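Local coordinates for protein Csc2 (Thermofilum pendens, PDB 4TXD) that probably binds CRISPR RNA as the Cas7-family backbone subunit of a type I-D interference complex, and carries a bound zinc ion, at residues Y36-G41 and F47-R52. Sequence-based numbering, arbitrary orientation.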
ATOM      1  N   TYR A  36     -19.030   0.352   6.121  1.00 38.99           N
ATOM      2  CA  TYR A  36     -18.261   1.252   5.305  1.00 35.15           C
ATOM      3  C   TYR A  36     -17.594   0.593   4.123  1.00 30.74           C
ATOM      4  O   TYR A  36     -16.983   1.250   3.360  1.00 38.33           O
ATOM      5  CB  TYR A  36     -17.179   1.909   6.144  1.00 36.23           C
ATOM      6  CG  TYR A  36     -17.670   2.747   7.273  1.00 44.54           C
ATOM      7  CD1 TYR A  36     -17.932   2.199   8.495  1.00 41.18           C
ATOM      8  CD2 TYR A  36     -17.832   4.089   7.121  1.00 51.68           C
ATOM      9  CE1 TYR A  36     -18.371   2.965   9.532  1.00 43.77           C
ATOM     10  CE2 TYR A  36     -18.264   4.869   8.147  1.00 56.99           C
ATOM     11  CZ  TYR A  36     -18.538   4.296   9.350  1.00 55.38           C
ATOM     12  OH  TYR A  36     -18.959   5.082  10.364  1.00 63.16           O
ATOM     13  N   LEU A  37     -17.690  -0.710   4.000  1.00 33.59           N
ATOM     14  CA  LEU A  37     -17.028  -1.428   2.933  1.00 33.78           C
ATOM     15  C   LEU A  37     -17.939  -1.697   1.741  1.00 41.50           C
ATOM     16  O   LEU A  37     -19.117  -1.774   1.889  1.00 41.27           O
ATOM     17  CB  LEU A  37     -16.488  -2.745   3.441  1.00 37.30           C
ATOM     18  CG  LEU A  37     -15.427  -2.715   4.533  1.00 36.45           C
ATOM     19  CD1 LEU A  37     -15.129  -4.099   5.031  1.00 36.30           C
ATOM     20  CD2 LEU A  37     -14.163  -2.042   4.059  1.00 33.39           C
ATOM     21  N   ARG A  38     -17.371  -1.856   0.570  1.00 34.23           N
ATOM     22  CA  ARG A  38     -18.158  -2.142  -0.611  1.00 35.78           C
ATOM     23  C   ARG A  38     -18.340  -3.627  -0.749  1.00 36.06           C
ATOM     24  O   ARG A  38     -17.585  -4.366  -0.235  1.00 34.77           O
ATOM     25  CB  ARG A  38     -17.496  -1.579  -1.864  1.00 29.52           C
ATOM     26  CG  ARG A  38     -16.921  -0.191  -1.723  1.00 29.20           C
ATOM     27  CD  ARG A  38     -17.992   0.849  -1.529  1.00 31.65           C
ATOM     28  NE  ARG A  38     -18.904   0.864  -2.638  1.00 38.00           N
ATOM     29  CZ  ARG A  38     -18.818   1.691  -3.665  1.00 43.65           C
ATOM     30  NH1 ARG A  38     -19.707   1.626  -4.622  1.00 43.88           N
ATOM     31  NH2 ARG A  38     -17.870   2.585  -3.738  1.00 32.80           N
ATOM     32  N   SER A  39     -19.364  -4.039  -1.464  1.00 38.47           N
ATOM     33  CA  SER A  39     -19.650  -5.456  -1.666  1.00 42.32           C
ATOM     34  C   SER A  39     -19.244  -5.889  -3.059  1.00 32.51           C
ATOM     35  O   SER A  39     -19.488  -5.170  -4.030  1.00 34.07           O
ATOM     36  CB  SER A  39     -21.141  -5.753  -1.461  1.00 41.44           C
ATOM     37  OG  SER A  39     -21.624  -5.155  -0.275  1.00 53.41           O
ATOM     38  N   ILE A  40     -18.627  -7.062  -3.153  1.00 31.34           N
ATOM     39  CA  ILE A  40     -18.346  -7.667  -4.450  1.00 32.43           C
ATOM     40  C   ILE A  40     -19.667  -7.815  -5.206  1.00 44.35           C
ATOM     41  O   ILE A  40     -20.668  -8.254  -4.639  1.00 37.46           O
ATOM     42  CB  ILE A  40     -17.652  -9.037  -4.310  1.00 34.28           C
ATOM     43  CG1 ILE A  40     -16.341  -8.895  -3.525  1.00 35.79           C
ATOM     44  CG2 ILE A  40     -17.377  -9.646  -5.675  1.00 38.84           C
ATOM     45  CD1 ILE A  40     -15.673 -10.231  -3.182  1.00 28.85           C
ATOM     46  N   GLY A  41     -19.677  -7.405  -6.469  1.00 39.80           N
ATOM     47  CA  GLY A  41     -20.847  -7.580  -7.311  1.00 37.39           C
ATOM     48  C   GLY A  41     -21.768  -6.377  -7.350  1.00 42.74           C
ATOM     49  O   GLY A  41     -22.693  -6.334  -8.162  1.00 40.72           O
ATOM     50  N   PHE A  47     -18.533   3.872  -8.656  1.00 30.94           N
ATOM     51  CA  PHE A  47     -18.968   5.130  -8.064  1.00 39.51           C
ATOM     52  C   PHE A  47     -18.447   5.242  -6.637  1.00 37.87           C
ATOM     53  O   PHE A  47     -18.535   4.294  -5.865  1.00 34.11           O
ATOM     54  CB  PHE A  47     -20.491   5.242  -8.106  1.00 43.19           C
ATOM     55  CG  PHE A  47     -21.046   5.308  -9.503  1.00 66.47           C
ATOM     56  CD1 PHE A  47     -21.441   6.519 -10.049  1.00 60.81           C
ATOM     57  CD2 PHE A  47     -21.151   4.160 -10.281  1.00 67.45           C
ATOM     58  CE1 PHE A  47     -21.945   6.584 -11.339  1.00 68.39           C
ATOM     59  CE2 PHE A  47     -21.650   4.219 -11.569  1.00 62.24           C
ATOM     60  CZ  PHE A  47     -22.049   5.433 -12.098  1.00 63.47           C
ATOM     61  N   PRO A  48     -17.885   6.406  -6.287  1.00 33.55           N
ATOM     62  CA  PRO A  48     -17.253   6.546  -4.973  1.00 34.45           C
ATOM     63  C   PRO A  48     -18.259   6.757  -3.833  1.00 38.26           C
ATOM     64  O   PRO A  48     -19.289   7.390  -4.034  1.00 39.20           O
ATOM     65  CB  PRO A  48     -16.358   7.772  -5.153  1.00 28.06           C
ATOM     66  CG  PRO A  48     -17.036   8.590  -6.215  1.00 28.32           C
ATOM     67  CD  PRO A  48     -17.746   7.617  -7.117  1.00 31.88           C
ATOM     68  N   LYS A  49     -17.967   6.231  -2.661  1.00 34.29           N
ATOM     69  CA  LYS A  49     -18.717   6.523  -1.450  1.00 42.49           C
ATOM     70  C   LYS A  49     -17.991   7.580  -0.645  1.00 41.15           C
ATOM     71  O   LYS A  49     -16.820   7.661  -0.690  1.00 39.93           O
ATOM     72  CB  LYS A  49     -18.849   5.292  -0.589  1.00 36.98           C
ATOM     73  CG  LYS A  49     -19.655   4.203  -1.225  1.00 56.81           C
ATOM     74  CD  LYS A  49     -21.138   4.398  -1.080  1.00 54.53           C
ATOM     75  CE  LYS A  49     -21.869   3.288  -1.822  1.00 81.33           C
ATOM     76  NZ  LYS A  49     -22.457   2.193  -1.015  1.00 62.90           N
ATOM     77  N   ALA A  50     -18.710   8.370   0.109  1.00 37.70           N
ATOM     78  CA  ALA A  50     -18.122   9.532   0.767  1.00 42.51           C
ATOM     79  C   ALA A  50     -17.637   9.198   2.163  1.00 54.64           C
ATOM     80  O   ALA A  50     -18.038   9.836   3.137  1.00 54.94           O
ATOM     81  CB  ALA A  50     -19.119  10.677   0.821  1.00 58.02           C
ATOM     82  N   HIS A  51     -16.792   8.178   2.258  1.00 45.90           N
ATOM     83  CA  HIS A  51     -16.088   7.895   3.498  1.00 54.10           C
ATOM     84  C   HIS A  51     -14.763   7.212   3.218  1.00 55.70           C
ATOM     85  O   HIS A  51     -14.446   6.868   2.079  1.00 51.79           O
ATOM     86  CB  HIS A  51     -16.933   7.035   4.438  1.00 43.75           C
ATOM     87  CG  HIS A  51     -17.616   5.888   3.765  1.00 53.83           C
ATOM     88  ND1 HIS A  51     -18.981   5.845   3.573  1.00 55.84           N
ATOM     89  CD2 HIS A  51     -17.126   4.735   3.250  1.00 52.27           C
ATOM     90  CE1 HIS A  51     -19.301   4.717   2.966  1.00 52.53           C
ATOM     91  NE2 HIS A  51     -18.194   4.026   2.757  1.00 56.89           N
ATOM     92  N   ARG A  52     -13.989   7.021   4.276  1.00 33.30           N
ATOM     93  CA  ARG A  52     -12.656   6.468   4.154  1.00 32.90           C
ATOM     94  C   ARG A  52     -12.317   5.720   5.427  1.00 33.98           C
ATOM     95  O   ARG A  52     -12.912   5.956   6.485  1.00 32.14           O
ATOM     96  CB  ARG A  52     -11.632   7.582   3.898  1.00 33.99           C
ATOM     97  CG  ARG A  52     -11.460   8.533   5.082  1.00 40.01           C
ATOM     98  CD  ARG A  52     -10.775   9.823   4.680  1.00 40.10           C
ATOM     99  NE  ARG A  52     -11.715  10.795   4.137  1.00 43.53           N
ATOM    100  CZ  ARG A  52     -11.374  11.785   3.316  1.00 51.99           C
ATOM    101  NH1 ARG A  52     -10.113  11.919   2.917  1.00 52.34           N
ATOM    102  NH2 ARG A  52     -12.298  12.631   2.879  1.00 52.92           N
TER
HETATM  103  O   HOH W   1     -21.352   0.336   0.424  1.00 60.34           O
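Arg-38 reaches across to the carbonyl oxygen of Phe-47 and holds it end-on with both terminal nitrogens: NH2 lies 2.8 Å from Phe-47 O, with an N-H...O angle of 155°, while NH1 makes a longer, more bent bond of 3.2 Å to that same O. The oxygen sits close to the guanidinium plane, and both donors lie in the carbonyl plane. Bends at chi2 and chi3 fold the arginine chain round to this carbonyl. Over one guanidinium face lies the aliphatic part of Lys-49, its CG 3.5 Å from Arg-38 NH2. The lysine ammonium follows: NZ comes to 4.1 Å from Arg-38 NE, two like charges, and donates to a water that in turn bonds weakly to Leu-37 O.

At the other end, Tyr-36 turns its ring edge toward the face of His-51, a T-shaped pair with planes at 86° and CD2 3.8 Å from His-51 CG. His-51 NE2 adds a weak, strongly bent bond to Tyr-36 O.

Both segments come from the surface loop that leads into strand 52-61, the second ending on its first residue, Arg-52. That strand is an inner one of the antiparallel sheet in this RRM-type Cas7 protein, and an inverse gamma turn centred on Ala-50 comes just before it.

Asp-42 pairs with Arg-38 NH1 and Asp-249 with NH2, both as salt bridges, probably offsetting the nearby lysine charge; Asp-249 also accepts from Lys-49 N. A leucine in place of Arg-38 would probably leave both aspartates without their cationic mate and Phe-47 O without its paired donors. Farther along, Ile-40 packs on helix 343-365, whose Asp-353 accepts from Gly-41 N.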